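Long-range contacts in dehydrogenase (PDB 3EZY), which catalyses the NAD+-dependent oxidation of myo-inositol to scyllo-inosose and so probably serves a myo-inositol degradation pathway: residues Lys22-Ala27 with Glu288-Ile293; Ile28-Ser33 with Asp62-Ala67; Val35-Leu40 with Ala52-His57; Glu58-Pro63 with Ala85-His90. All blocks are in the same frame, centred on the assembly; numbering follows the deposited sequence.

Overall arrangement
Contact 1 is the one that reaches far along the chain: it brings helix 277-298 against the loop before strand 27-33, through a largely apolar core with charged residues at its margin. Contacts 2, 3 and 4 all lie among neighbouring elements of the Rossmann fold. Contact 2 is buried and polar-aromatic, built round one tyrosine, whereas contact 3 lies at the surface, where a leucine packs beside a loose ion pair. Contact 4, partly buried, gathers main-chain carbonyls round a lysine. Contacts 2 and 4 share Asp62 and Pro63, contacts 3 and 4 both use helix 56-61, and the Asp62 carboxylate is probably hydrogen-bonded to Tyr53, tying contact 3 to both.

Contact 1 of 4, residues Lys22-Ala27 with Glu288-Ile293; sequences KMIDDA and ELKTFI
Ile24 carries this contact, projecting from the loop 22-27 onto three residues of the helix segment 288-293. Its CB points at the helix, and there the side chain divides. The CG2 methyl meets the CD1 methyl of Ile293 at 3.7 Å. The other branch leaves through CG1, anti to the carbonyl carbon (chi1 -54°), and passes the CG methylene of Lys290 with 3.9 Å between the two carbons. A fully extended second torsion (chi2 -175°) then carries CD1 on to Leu289, 3.5 Å from its CG and 3.7 Å from its CD2. The isoleucine thus fills the space between residues one turn apart on the helix, while the extended Lys290 chain flanks it, its CE 4.1 Å from the Met23 carbonyl O. Ala27, whose CB also faces the helix, continues the apolar patch into strand 27-33. Its methyl is pressed against Ile293 CD1 at 3.4 Å, closer than carbon atoms usually pack, so Ile293 CD1 touches both Ala27 and Ile24. No hydrogen bond links the two segments, but one turn further along the helix Lys297 donates to the Asp26 carbonyl. At the exposed margin Met23 touches Met23 of a second subunit. Leu289 and Phe292 rest on strand 67-70, which places helix 277-298 against the parallel sheet of the NAD-binding domain. The arrangement belongs to the Gfo/Idh/MocA fold, in which the chain returns from the C-terminal domain to pack a helix on the Rossmann domain.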
loop_
_atom_site.group_PDB
_atom_site.type_symbol
_atom_site.label_atom_id
_atom_site.label_comp_id
_atom_site.label_asym_id
_atom_site.label_seq_id
_atom_site.Cartn_x
_atom_site.Cartn_y
_atom_site.Cartn_z
ATOM N N LYS A 22 6.943 19.233 -30.598
ATOM C CA LYS A 22 8.402 19.023 -30.615
ATOM C C LYS A 22 8.811 17.635 -30.114
ATOM O O LYS A 22 9.914 17.162 -30.370
ATOM C CB LYS A 22 9.084 20.060 -29.748
ATOM C CG LYS A 22 8.662 21.471 -30.099
ATOM C CD LYS A 22 7.212 21.528 -30.564
ATOM C CE LYS A 22 6.744 22.953 -30.568
ATOM N NZ LYS A 22 7.826 23.844 -31.081
ATOM N N MET A 23 7.918 16.985 -29.395
ATOM C CA MET A 23 8.245 15.748 -28.709
ATOM C C MET A 23 7.837 14.630 -29.623
ATOM O O MET A 23 7.997 13.442 -29.308
ATOM C CB MET A 23 7.400 15.637 -27.437
ATOM C CG MET A 23 8.093 15.074 -26.240
ATOM S SD MET A 23 8.928 16.402 -25.365
ATOM C CE MET A 23 10.112 16.911 -26.613
ATOM N N ILE A 24 7.243 15.014 -30.738
ATOM C CA ILE A 24 6.678 14.032 -31.599
ATOM C C ILE A 24 7.409 14.123 -32.893
ATOM O O ILE A 24 7.718 15.209 -33.381
ATOM C CB ILE A 24 5.201 14.271 -31.855
ATOM C CG1 ILE A 24 4.452 14.377 -30.525
ATOM C CG2 ILE A 24 4.658 13.142 -32.703
ATOM C CD1 ILE A 24 2.966 14.489 -30.664
ATOM N N ASP A 25 7.720 12.984 -33.468
ATOM C CA ASP A 25 8.356 13.129 -34.735
ATOM C C ASP A 25 7.661 12.718 -35.995
ATOM O O ASP A 25 6.661 11.978 -35.994
ATOM C CB ASP A 25 9.843 12.807 -34.701
ATOM C CG ASP A 25 10.662 14.048 -34.405
ATOM O OD1 ASP A 25 11.607 14.336 -35.181
ATOM O OD2 ASP A 25 10.311 14.766 -33.421
ATOM N N ASP A 26 8.187 13.301 -37.056
ATOM C CA ASP A 26 7.485 13.401 -38.307
ATOM C C ASP A 26 6.084 13.983 -38.129
ATOM O O ASP A 26 5.134 13.599 -38.814
ATOM C CB ASP A 26 7.539 12.081 -39.053
ATOM C CG ASP A 26 8.907 11.845 -39.668
ATOM O OD1 ASP A 26 9.882 11.658 -38.890
ATOM O OD2 ASP A 26 9.015 11.881 -40.926
ATOM N N ALA A 27 5.978 14.924 -37.190
ATOM C CA ALA A 27 4.898 15.888 -37.197
ATOM C C ALA A 27 5.512 17.238 -36.814
ATOM O O ALA A 27 6.302 17.310 -35.880
ATOM C CB ALA A 27 3.823 15.478 -36.209
ATOM N N GLU A 288 -2.130 10.786 -26.795
ATOM C CA GLU A 288 -3.323 11.002 -27.634
ATOM C C GLU A 288 -2.941 11.599 -29.002
ATOM O O GLU A 288 -3.422 11.174 -30.056
ATOM C CB GLU A 288 -4.287 11.939 -26.923
ATOM C CG GLU A 288 -5.521 12.221 -27.754
ATOM C CD GLU A 288 -6.426 13.181 -27.095
ATOM O OE1 GLU A 288 -5.948 14.229 -26.610
ATOM O OE2 GLU A 288 -7.623 12.884 -27.037
ATOM N N LEU A 289 -2.077 12.599 -28.978
ATOM C CA LEU A 289 -1.664 13.306 -30.201
ATOM C C LEU A 289 -0.781 12.441 -31.114
ATOM O O LEU A 289 -0.957 12.433 -32.356
ATOM C CB LEU A 289 -0.960 14.614 -29.848
ATOM C CG LEU A 289 -0.390 15.446 -31.028
ATOM C CD1 LEU A 289 -1.457 15.581 -32.053
ATOM C CD2 LEU A 289 0.051 16.838 -30.604
ATOM N N LYS A 290 0.162 11.701 -30.529
ATOM C CA LYS A 290 0.933 10.747 -31.336
ATOM C C LYS A 290 -0.004 9.768 -32.059
ATOM O O LYS A 290 0.293 9.329 -33.176
ATOM C CB LYS A 290 1.929 9.957 -30.466
ATOM C CG LYS A 290 2.967 10.804 -29.773
ATOM C CD LYS A 290 4.003 9.863 -29.106
ATOM C CE LYS A 290 5.095 10.653 -28.344
ATOM N NZ LYS A 290 5.680 9.793 -27.207
ATOM N N THR A 291 -1.106 9.404 -31.405
ATOM C CA THR A 291 -2.037 8.423 -31.972
ATOM C C THR A 291 -2.791 9.024 -33.157
ATOM O O THR A 291 -2.928 8.372 -34.195
ATOM C CB THR A 291 -3.055 7.866 -30.927
ATOM O OG1 THR A 291 -2.336 7.319 -29.813
ATOM C CG2 THR A 291 -3.944 6.770 -31.533
ATOM N N PHE A 292 -3.283 10.246 -32.974
ATOM C CA PHE A 292 -3.897 11.018 -34.054
ATOM C C PHE A 292 -2.981 11.115 -35.294
ATOM O O PHE A 292 -3.416 10.915 -36.437
ATOM C CB PHE A 292 -4.257 12.442 -33.570
ATOM C CG PHE A 292 -4.797 13.339 -34.690
ATOM C CD1 PHE A 292 -5.986 13.012 -35.331
ATOM C CD2 PHE A 292 -4.101 14.468 -35.108
ATOM C CE1 PHE A 292 -6.499 13.785 -36.349
ATOM C CE2 PHE A 292 -4.607 15.280 -36.136
ATOM C CZ PHE A 292 -5.810 14.927 -36.760
ATOM N N ILE A 293 -1.728 11.457 -35.067
ATOM C CA ILE A 293 -0.730 11.562 -36.136
ATOM C C ILE A 293 -0.483 10.200 -36.819
ATOM O O ILE A 293 -0.436 10.122 -38.042
ATOM C CB ILE A 293 0.570 12.137 -35.558
ATOM C CG1 ILE A 293 0.341 13.601 -35.190
ATOM C CG2 ILE A 293 1.757 11.956 -36.551
ATOM C CD1 ILE A 293 1.406 14.149 -34.249
#

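Contact 2 of 4, residues Ile28-Ser33 with Asp62-Ala67; sequences ILYAIS and DPNVDA
Tyr30 reaches from strand 27-33 into the turn 62-67, and the packing is closest round its hydroxyl end. Asn64 lays its CB over one ring face, a CH-pi contact 3.8 Å from the ring centroid. Its ND2 then donates to Tyr30 OH at 2.6 Å, a bent bond (141° at the hydrogen) with the hydroxyl tilted from the amide plane. Asp62 comes to the ring edge instead, OD2 lying in the ring plane 3.3 Å from CE2, the carboxylate nearly perpendicular to the ring. The main partner of that oxygen is the Tyr53 hydroxyl, while OD1 accepts from Asn64 N at 2.8 Å; this Asx turn, within a type I turn, is consistent with Asn64 being held over the ring. Nearer the strand the fit is looser: Val65 CG2 stands 3.9 Å from Tyr30 CD2 and 4.3 Å from Ala31 CB. Asn64 forms the more open margin of an otherwise buried contact. A leucine in place of Tyr30 would probably leave the Asn64 amide without its acceptor and its CB without a ring to cover. Strand 27-33 runs here between strands 3-8 and 51-53, with Leu59 of helix 56-61 against Ala31.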
loop_
_atom_site.group_PDB
_atom_site.type_symbol
_atom_site.label_atom_id
_atom_site.label_comp_id
_atom_site.label_asym_id
_atom_site.label_seq_id
_atom_site.Cartn_x
_atom_site.Cartn_y
_atom_site.Cartn_z
ATOM N N ILE A 28 5.211 18.307 -37.535
ATOM C CA ILE A 28 5.665 19.602 -37.031
ATOM C C ILE A 28 4.561 20.605 -36.848
ATOM O O ILE A 28 3.567 20.602 -37.566
ATOM C CB ILE A 28 6.783 20.308 -37.858
ATOM C CG1 ILE A 28 6.280 20.757 -39.237
ATOM C CG2 ILE A 28 8.095 19.491 -37.903
ATOM C CD1 ILE A 28 6.908 22.050 -39.661
ATOM N N LEU A 29 4.789 21.483 -35.892
ATOM C CA LEU A 29 3.920 22.627 -35.677
ATOM C C LEU A 29 4.220 23.673 -36.751
ATOM O O LEU A 29 5.231 24.351 -36.677
ATOM C CB LEU A 29 4.196 23.243 -34.316
ATOM C CG LEU A 29 3.320 24.450 -33.949
ATOM C CD1 LEU A 29 1.821 24.087 -33.922
ATOM C CD2 LEU A 29 3.756 24.918 -32.603
ATOM N N TYR A 30 3.325 23.799 -37.728
ATOM C CA TYR A 30 3.548 24.698 -38.852
ATOM C C TYR A 30 2.812 26.009 -38.673
ATOM O O TYR A 30 3.303 27.056 -39.106
ATOM C CB TYR A 30 3.125 24.041 -40.169
ATOM C CG TYR A 30 3.121 24.979 -41.353
ATOM C CD1 TYR A 30 4.288 25.247 -42.046
ATOM C CD2 TYR A 30 1.959 25.596 -41.775
ATOM C CE1 TYR A 30 4.301 26.103 -43.124
ATOM C CE2 TYR A 30 1.960 26.455 -42.849
ATOM C CZ TYR A 30 3.135 26.698 -43.522
ATOM O OH TYR A 30 3.147 27.551 -44.615
ATOM N N ALA A 31 1.611 25.950 -38.104
ATOM C CA ALA A 31 0.778 27.152 -37.965
ATOM C C ALA A 31 0.014 27.172 -36.661
ATOM O O ALA A 31 -0.401 26.137 -36.154
ATOM C CB ALA A 31 -0.211 27.279 -39.140
ATOM N N ILE A 32 -0.196 28.370 -36.138
ATOM C CA ILE A 32 -1.045 28.542 -34.983
ATOM C C ILE A 32 -2.056 29.640 -35.261
ATOM O O ILE A 32 -1.841 30.510 -36.127
ATOM C CB ILE A 32 -0.220 28.891 -33.701
ATOM C CG1 ILE A 32 0.710 30.119 -33.939
ATOM C CG2 ILE A 32 0.517 27.667 -33.197
ATOM C CD1 ILE A 32 1.378 30.629 -32.674
ATOM N N SER A 33 -3.166 29.605 -34.540
ATOM C CA SER A 33 -4.171 30.630 -34.703
ATOM C C SER A 33 -4.795 30.850 -33.340
ATOM O O SER A 33 -4.985 29.893 -32.580
ATOM C CB SER A 33 -5.253 30.215 -35.712
ATOM O OG SER A 33 -6.329 31.142 -35.727
ATOM N N ASP A 62 -4.760 27.145 -45.558
ATOM C CA ASP A 62 -3.332 27.083 -45.881
ATOM C C ASP A 62 -2.956 25.732 -46.477
ATOM O O ASP A 62 -3.133 24.707 -45.822
ATOM C CB ASP A 62 -2.522 27.317 -44.604
ATOM C CG ASP A 62 -1.029 27.523 -44.877
ATOM O OD1 ASP A 62 -0.464 26.847 -45.764
ATOM O OD2 ASP A 62 -0.416 28.364 -44.187
ATOM N N PRO A 63 -2.408 25.711 -47.725
ATOM C CA PRO A 63 -2.183 24.427 -48.365
ATOM C C PRO A 63 -1.083 23.636 -47.744
ATOM O O PRO A 63 -0.983 22.465 -48.015
ATOM C CB PRO A 63 -1.799 24.803 -49.811
ATOM C CG PRO A 63 -1.342 26.225 -49.714
ATOM C CD PRO A 63 -2.261 26.816 -48.693
ATOM N N ASN A 64 -0.252 24.250 -46.917
ATOM C CA ASN A 64 0.832 23.525 -46.306
ATOM C C ASN A 64 0.294 22.723 -45.107
ATOM O O ASN A 64 0.938 21.795 -44.642
ATOM C CB ASN A 64 1.919 24.513 -45.825
ATOM C CG ASN A 64 2.710 25.120 -46.972
ATOM O OD1 ASN A 64 3.081 24.413 -47.888
ATOM N ND2 ASN A 64 2.974 26.416 -46.913
ATOM N N VAL A 65 -0.867 23.115 -44.599
ATOM C CA VAL A 65 -1.450 22.453 -43.402
ATOM C C VAL A 65 -2.128 21.115 -43.732
ATOM O O VAL A 65 -3.084 21.082 -44.467
ATOM C CB VAL A 65 -2.473 23.384 -42.692
ATOM C CG1 VAL A 65 -3.247 22.619 -41.567
ATOM C CG2 VAL A 65 -1.778 24.634 -42.120
ATOM N N ASP A 66 -1.628 20.011 -43.184
ATOM C CA ASP A 66 -2.154 18.665 -43.526
ATOM C C ASP A 66 -3.303 18.202 -42.581
ATOM O O ASP A 66 -4.211 17.452 -42.979
ATOM C CB ASP A 66 -1.013 17.642 -43.481
ATOM C CG ASP A 66 0.094 17.971 -44.457
ATOM O OD1 ASP A 66 -0.267 18.201 -45.634
ATOM O OD2 ASP A 66 1.296 18.005 -44.070
ATOM N N ALA A 67 -3.253 18.671 -41.334
ATOM C CA ALA A 67 -4.197 18.252 -40.308
ATOM C C ALA A 67 -4.305 19.382 -39.301
ATOM O O ALA A 67 -3.393 20.184 -39.143
ATOM C CB ALA A 67 -3.705 16.941 -39.641
#

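Contact 3 of 4, residues Val35-Leu40 with Ala52-His57; sequences VREDRL and AYKDPH
Leu40 and Ala52 provide the apolar part of this contact, between the first turn of helix 37-47 and strand 51-53. With CG anti to the backbone N (chi1 -166°), Leu40 leans out from the helix so that its branch point sits 3.7 Å from Ala52 CB; CD1 touches the same methyl at 3.8 Å. The other branch, CD2, rests mainly on main chain, 3.7 Å from Tyr53 C and 3.8 Å from Lys54 N. Replacing Leu40 by an alanine would probably open a gap over Ala52 and the Tyr53-Lys54 peptide and leave the helix poorly seated on the strand. Val35, just before the helix, adds a looser touch, its CG1 4.0 Å from Lys54 O. Charge is the second element. Glu37 and Lys54 bend toward each other at the exposed edge of the contact and form a salt bridge of 3.5 Å between OE2 and NZ. Its detail is doubtful, because Glu37 has two conformers and this one crowds the Lys54 methylenes; a mobile surface pair is likely. No hydrogen bond crosses between the two segments; within them, Asp55, at the N-cap of helix 56-61, accepts from His57 N at 3.0 Å through OD1, met from above the carboxylate plane, while Leu40 N bonds to Arg36 O. The contact belongs to the beta-alpha-beta unit of strand 27-33, helix 37-47 and strand 51-53: Leu40 and Ala52 both reach Ile32 of the first strand, and Pro56, opening helix 56-61, touches Ser33 and also Leu80 of helix 77-86.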
loop_
_atom_site.group_PDB
_atom_site.type_symbol
_atom_site.label_atom_id
_atom_site.label_comp_id
_atom_site.label_asym_id
_atom_site.label_seq_id
_atom_site.Cartn_x
_atom_site.Cartn_y
_atom_site.Cartn_z
ATOM N N VAL A 35 -7.409 34.187 -31.422
ATOM C CA VAL A 35 -7.974 35.500 -31.656
ATOM C C VAL A 35 -7.342 36.607 -30.795
ATOM O O VAL A 35 -7.598 37.781 -31.041
ATOM C CB VAL A 35 -9.515 35.491 -31.533
ATOM C CG1 VAL A 35 -10.132 34.789 -32.784
ATOM C CG2 VAL A 35 -9.950 34.837 -30.223
ATOM N N ARG A 36 -6.530 36.252 -29.796
ATOM C CA ARG A 36 -5.814 37.250 -29.018
ATOM C C ARG A 36 -4.492 37.522 -29.666
ATOM O O ARG A 36 -3.636 36.626 -29.704
ATOM C CB ARG A 36 -5.548 36.726 -27.609
ATOM C CG ARG A 36 -6.776 36.407 -26.824
ATOM C CD ARG A 36 -6.385 35.513 -25.677
ATOM N NE ARG A 36 -6.358 34.097 -26.070
ATOM C CZ ARG A 36 -6.052 33.091 -25.247
ATOM N NH1 ARG A 36 -5.754 33.339 -23.965
ATOM N NH2 ARG A 36 -6.053 31.838 -25.703
ATOM N N GLU A 37 -4.288 38.750 -30.151
ATOM C CA GLU A 37 -3.099 39.067 -30.942
ATOM C C GLU A 37 -1.776 38.918 -30.181
ATOM O O GLU A 37 -0.799 38.445 -30.730
ATOM C CB GLU A 37 -3.202 40.460 -31.593
ATOM C CG GLU A 37 -4.050 40.500 -32.896
ATOM C CD GLU A 37 -3.483 41.436 -33.975
ATOM O OE1 GLU A 37 -3.086 42.576 -33.637
ATOM O OE2 GLU A 37 -3.432 41.025 -35.166
ATOM N N ASP A 38 -1.743 39.315 -28.908
ATOM C CA ASP A 38 -0.466 39.212 -28.182
ATOM C C ASP A 38 -0.120 37.771 -27.819
ATOM O O ASP A 38 1.048 37.379 -27.894
ATOM C CB ASP A 38 -0.447 40.112 -26.955
ATOM C CG ASP A 38 -0.647 41.567 -27.319
ATOM O OD1 ASP A 38 0.356 42.238 -27.716
ATOM O OD2 ASP A 38 -1.823 42.021 -27.226
ATOM N N ARG A 39 -1.140 37.000 -27.456
ATOM C CA ARG A 39 -1.020 35.551 -27.280
ATOM C C ARG A 39 -0.412 34.901 -28.533
ATOM O O ARG A 39 0.619 34.224 -28.464
ATOM C CB ARG A 39 -2.402 34.969 -26.975
ATOM C CG ARG A 39 -2.414 33.456 -26.576
ATOM C CD ARG A 39 -1.663 33.201 -25.277
ATOM N NE ARG A 39 -1.565 31.774 -24.976
ATOM C CZ ARG A 39 -0.625 31.230 -24.209
ATOM N NH1 ARG A 39 0.310 32.009 -23.650
ATOM N NH2 ARG A 39 -0.606 29.901 -23.995
ATOM N N LEU A 40 -1.051 35.128 -29.681
ATOM C CA LEU A 40 -0.534 34.676 -30.968
ATOM C C LEU A 40 0.945 35.086 -31.221
ATOM O O LEU A 40 1.784 34.245 -31.534
ATOM C CB LEU A 40 -1.414 35.262 -32.058
ATOM C CG LEU A 40 -1.253 34.664 -33.455
ATOM C CD1 LEU A 40 -1.475 33.142 -33.342
ATOM C CD2 LEU A 40 -2.276 35.316 -34.376
ATOM N N ALA A 52 1.346 32.363 -38.221
ATOM C CA ALA A 52 0.415 32.617 -37.148
ATOM C C ALA A 52 -0.748 33.340 -37.776
ATOM O O ALA A 52 -0.551 34.336 -38.450
ATOM C CB ALA A 52 1.080 33.480 -36.067
ATOM N N TYR A 53 -1.961 32.856 -37.558
ATOM C CA TYR A 53 -3.142 33.437 -38.192
ATOM C C TYR A 53 -4.167 33.919 -37.185
ATOM O O TYR A 53 -4.595 33.152 -36.315
ATOM C CB TYR A 53 -3.823 32.376 -39.074
ATOM C CG TYR A 53 -3.026 31.921 -40.268
ATOM C CD1 TYR A 53 -2.878 32.753 -41.394
ATOM C CD2 TYR A 53 -2.477 30.657 -40.315
ATOM C CE1 TYR A 53 -2.172 32.332 -42.515
ATOM C CE2 TYR A 53 -1.758 30.225 -41.424
ATOM C CZ TYR A 53 -1.613 31.075 -42.525
ATOM O OH TYR A 53 -0.917 30.657 -43.645
ATOM N N LYS A 54 -4.612 35.164 -37.329
ATOM C CA LYS A 54 -5.717 35.681 -36.522
ATOM C C LYS A 54 -7.031 35.009 -36.877
ATOM O O LYS A 54 -7.847 34.709 -36.010
ATOM C CB LYS A 54 -5.883 37.197 -36.709
ATOM C CG LYS A 54 -4.881 38.014 -35.960
ATOM C CD LYS A 54 -5.133 39.520 -36.185
ATOM C CE LYS A 54 -6.650 39.816 -36.209
ATOM N NZ LYS A 54 -6.937 41.171 -35.603
ATOM N N ASP A 55 -7.223 34.742 -38.155
ATOM C CA ASP A 55 -8.459 34.109 -38.616
ATOM C C ASP A 55 -8.216 32.617 -38.818
ATOM O O ASP A 55 -7.395 32.249 -39.625
ATOM C CB ASP A 55 -8.835 34.751 -39.945
ATOM C CG ASP A 55 -10.062 34.120 -40.579
ATOM O OD1 ASP A 55 -10.632 33.151 -40.000
ATOM O OD2 ASP A 55 -10.449 34.608 -41.670
ATOM N N PRO A 56 -8.925 31.754 -38.082
ATOM C CA PRO A 56 -8.620 30.307 -38.151
ATOM C C PRO A 56 -8.899 29.692 -39.511
ATOM O O PRO A 56 -8.315 28.645 -39.853
ATOM C CB PRO A 56 -9.588 29.674 -37.136
ATOM C CG PRO A 56 -10.642 30.725 -36.851
ATOM C CD PRO A 56 -9.954 32.071 -37.071
ATOM N N HIS A 57 -9.798 30.312 -40.264
ATOM C CA HIS A 57 -10.149 29.868 -41.631
ATOM C C HIS A 57 -8.977 30.002 -42.592
ATOM O O HIS A 57 -8.773 29.156 -43.453
ATOM C CB HIS A 57 -11.381 30.603 -42.141
ATOM C CG HIS A 57 -12.639 30.161 -41.472
ATOM N ND1 HIS A 57 -13.310 29.015 -41.852
ATOM C CD2 HIS A 57 -13.321 30.671 -40.414
ATOM C CE1 HIS A 57 -14.365 28.850 -41.073
ATOM N NE2 HIS A 57 -14.398 29.840 -40.194
#

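Contact 4 of 4, residues Glu58-Pro63 with Ala85-His90; sequences ELIEDP and AKAKKH
The ammonium group of Lys89 sits among main-chain oxygens at the C-terminal end of helix 56-61. NZ donates to Ile60 O at 2.8 Å and to Asp62 O at 3.0 Å. The first carbonyl is met with the nitrogen tilted 27° from its plane, the second from well above the plane. A water 3.0 Å from NZ also accepts from it and donates in turn to Glu61 O at 2.7 Å, so three successive carbonyls are gathered round one charge. Val65 O, beyond the turn, is a further acceptor. Positive charge at this end of a helix is likely to be favoured by the helix dipole. The Lys89 chain gets there by bending at chi2 (-47°) and again at chi4 (59°), with CG passing 3.6 Å from Ile60 O. It follows the Schellman motif that ends helix 77-86, in which Lys88 takes a positive phi before the chain enters strand 90-94 of the Rossmann sheet. Beside the lysine, Ala87, just past the end of helix 77-86, puts CB against Ile60 CG2 at 3.6 Å. Farther out, the turn that presents Asp62 O is held through the Asp62 side chain, bonded to the turn itself and to Tyr53. Ala85, earlier on helix 77-86, packs against helix 101-114, and His90 pairs through its backbone with Val68 of strand 67-70.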
loop_
_atom_site.group_PDB
_atom_site.type_symbol
_atom_site.label_atom_id
_atom_site.label_comp_id
_atom_site.label_asym_id
_atom_site.label_seq_id
_atom_site.Cartn_x
_atom_site.Cartn_y
_atom_site.Cartn_z
ATOM N N GLU A 58 -8.188 31.058 -42.419
ATOM C CA GLU A 58 -6.915 31.165 -43.120
ATOM C C GLU A 58 -5.959 30.017 -42.755
ATOM O O GLU A 58 -5.202 29.524 -43.596
ATOM C CB GLU A 58 -6.254 32.508 -42.836
ATOM C CG GLU A 58 -7.099 33.728 -43.236
ATOM C CD GLU A 58 -7.536 33.716 -44.703
ATOM O OE1 GLU A 58 -7.002 32.908 -45.491
ATOM O OE2 GLU A 58 -8.424 34.524 -45.072
ATOM N N LEU A 59 -5.948 29.603 -41.487
ATOM C CA LEU A 59 -5.130 28.446 -41.122
ATOM C C LEU A 59 -5.616 27.171 -41.848
ATOM O O LEU A 59 -4.842 26.394 -42.446
ATOM C CB LEU A 59 -5.117 28.258 -39.570
ATOM C CG LEU A 59 -4.258 27.081 -39.051
ATOM C CD1 LEU A 59 -3.642 27.353 -37.655
ATOM C CD2 LEU A 59 -5.042 25.740 -39.065
ATOM N N ILE A 60 -6.902 26.909 -41.758
ATOM C CA ILE A 60 -7.469 25.721 -42.378
ATOM C C ILE A 60 -7.240 25.660 -43.898
ATOM O O ILE A 60 -7.030 24.582 -44.455
ATOM C CB ILE A 60 -8.974 25.651 -42.056
ATOM C CG1 ILE A 60 -9.147 25.322 -40.561
ATOM C CG2 ILE A 60 -9.697 24.679 -43.000
ATOM C CD1 ILE A 60 -10.472 25.733 -39.993
ATOM N N GLU A 61 -7.288 26.810 -44.566
ATOM C CA GLU A 61 -7.144 26.869 -46.044
ATOM C C GLU A 61 -5.678 26.896 -46.495
ATOM O O GLU A 61 -5.371 26.665 -47.662
ATOM C CB GLU A 61 -7.953 28.057 -46.607
ATOM C CG GLU A 61 -9.486 27.888 -46.452
ATOM C CD GLU A 61 -10.246 29.217 -46.451
ATOM O OE1 GLU A 61 -9.767 30.188 -47.072
ATOM O OE2 GLU A 61 -11.328 29.304 -45.836
ATOM N N ASP A 62 -4.760 27.145 -45.558
ATOM C CA ASP A 62 -3.332 27.083 -45.881
ATOM C C ASP A 62 -2.956 25.732 -46.477
ATOM O O ASP A 62 -3.133 24.707 -45.822
ATOM C CB ASP A 62 -2.522 27.317 -44.604
ATOM C CG ASP A 62 -1.029 27.523 -44.877
ATOM O OD1 ASP A 62 -0.464 26.847 -45.764
ATOM O OD2 ASP A 62 -0.416 28.364 -44.187
ATOM N N PRO A 63 -2.408 25.711 -47.725
ATOM C CA PRO A 63 -2.183 24.427 -48.365
ATOM C C PRO A 63 -1.083 23.636 -47.744
ATOM O O PRO A 63 -0.983 22.465 -48.015
ATOM C CB PRO A 63 -1.799 24.803 -49.811
ATOM C CG PRO A 63 -1.342 26.225 -49.714
ATOM C CD PRO A 63 -2.261 26.816 -48.693
ATOM N N ALA A 85 -13.476 19.910 -43.117
ATOM C CA ALA A 85 -13.925 18.879 -44.073
ATOM C C ALA A 85 -14.016 19.477 -45.504
ATOM O O ALA A 85 -13.551 18.881 -46.471
ATOM C CB ALA A 85 -15.268 18.279 -43.652
ATOM N N LYS A 86 -14.540 20.689 -45.605
ATOM C CA LYS A 86 -14.671 21.377 -46.900
ATOM C C LYS A 86 -13.299 21.669 -47.471
ATOM O O LYS A 86 -13.124 21.687 -48.685
ATOM C CB LYS A 86 -15.495 22.655 -46.737
ATOM C CG LYS A 86 -16.900 22.423 -46.148
ATOM C CD LYS A 86 -17.808 21.671 -47.131
ATOM C CE LYS A 86 -19.294 21.708 -46.742
ATOM N NZ LYS A 86 -19.681 22.992 -46.066
ATOM N N ALA A 87 -12.300 21.866 -46.605
ATOM C CA ALA A 87 -10.938 22.060 -47.090
ATOM C C ALA A 87 -10.166 20.758 -47.275
ATOM O O ALA A 87 -8.996 20.787 -47.619
ATOM C CB ALA A 87 -10.168 22.999 -46.179
ATOM N N LYS A 88 -10.815 19.625 -47.004
ATOM C CA LYS A 88 -10.205 18.290 -47.079
ATOM C C LYS A 88 -8.981 18.157 -46.172
ATOM O O LYS A 88 -7.930 17.607 -46.573
ATOM C CB LYS A 88 -9.881 17.880 -48.525
ATOM C CG LYS A 88 -9.439 16.406 -48.704
ATOM C CD LYS A 88 -9.418 16.014 -50.203
ATOM C CE LYS A 88 -8.813 14.615 -50.469
ATOM N NZ LYS A 88 -7.298 14.592 -50.447
ATOM N N LYS A 89 -9.130 18.632 -44.924
ATOM C CA LYS A 89 -8.068 18.515 -43.893
ATOM C C LYS A 89 -8.481 17.575 -42.755
ATOM O O LYS A 89 -9.539 17.771 -42.164
ATOM C CB LYS A 89 -7.788 19.891 -43.248
ATOM C CG LYS A 89 -7.330 20.982 -44.258
ATOM C CD LYS A 89 -6.232 20.421 -45.196
ATOM C CE LYS A 89 -5.848 21.445 -46.272
ATOM N NZ LYS A 89 -5.351 22.719 -45.671
ATOM N N HIS A 90 -7.624 16.622 -42.394
ATOM C CA HIS A 90 -7.886 15.736 -41.253
ATOM C C HIS A 90 -8.016 16.541 -39.967
ATOM O O HIS A 90 -7.288 17.509 -39.781
ATOM C CB HIS A 90 -6.753 14.741 -41.127
ATOM C CG HIS A 90 -6.676 13.803 -42.285
ATOM N ND1 HIS A 90 -7.714 12.959 -42.624
ATOM C CD2 HIS A 90 -5.694 13.584 -43.192
ATOM C CE1 HIS A 90 -7.361 12.245 -43.680
ATOM N NE2 HIS A 90 -6.142 12.603 -44.042
HETATM O O HOH W 1 -5.374 24.072 -48.349
#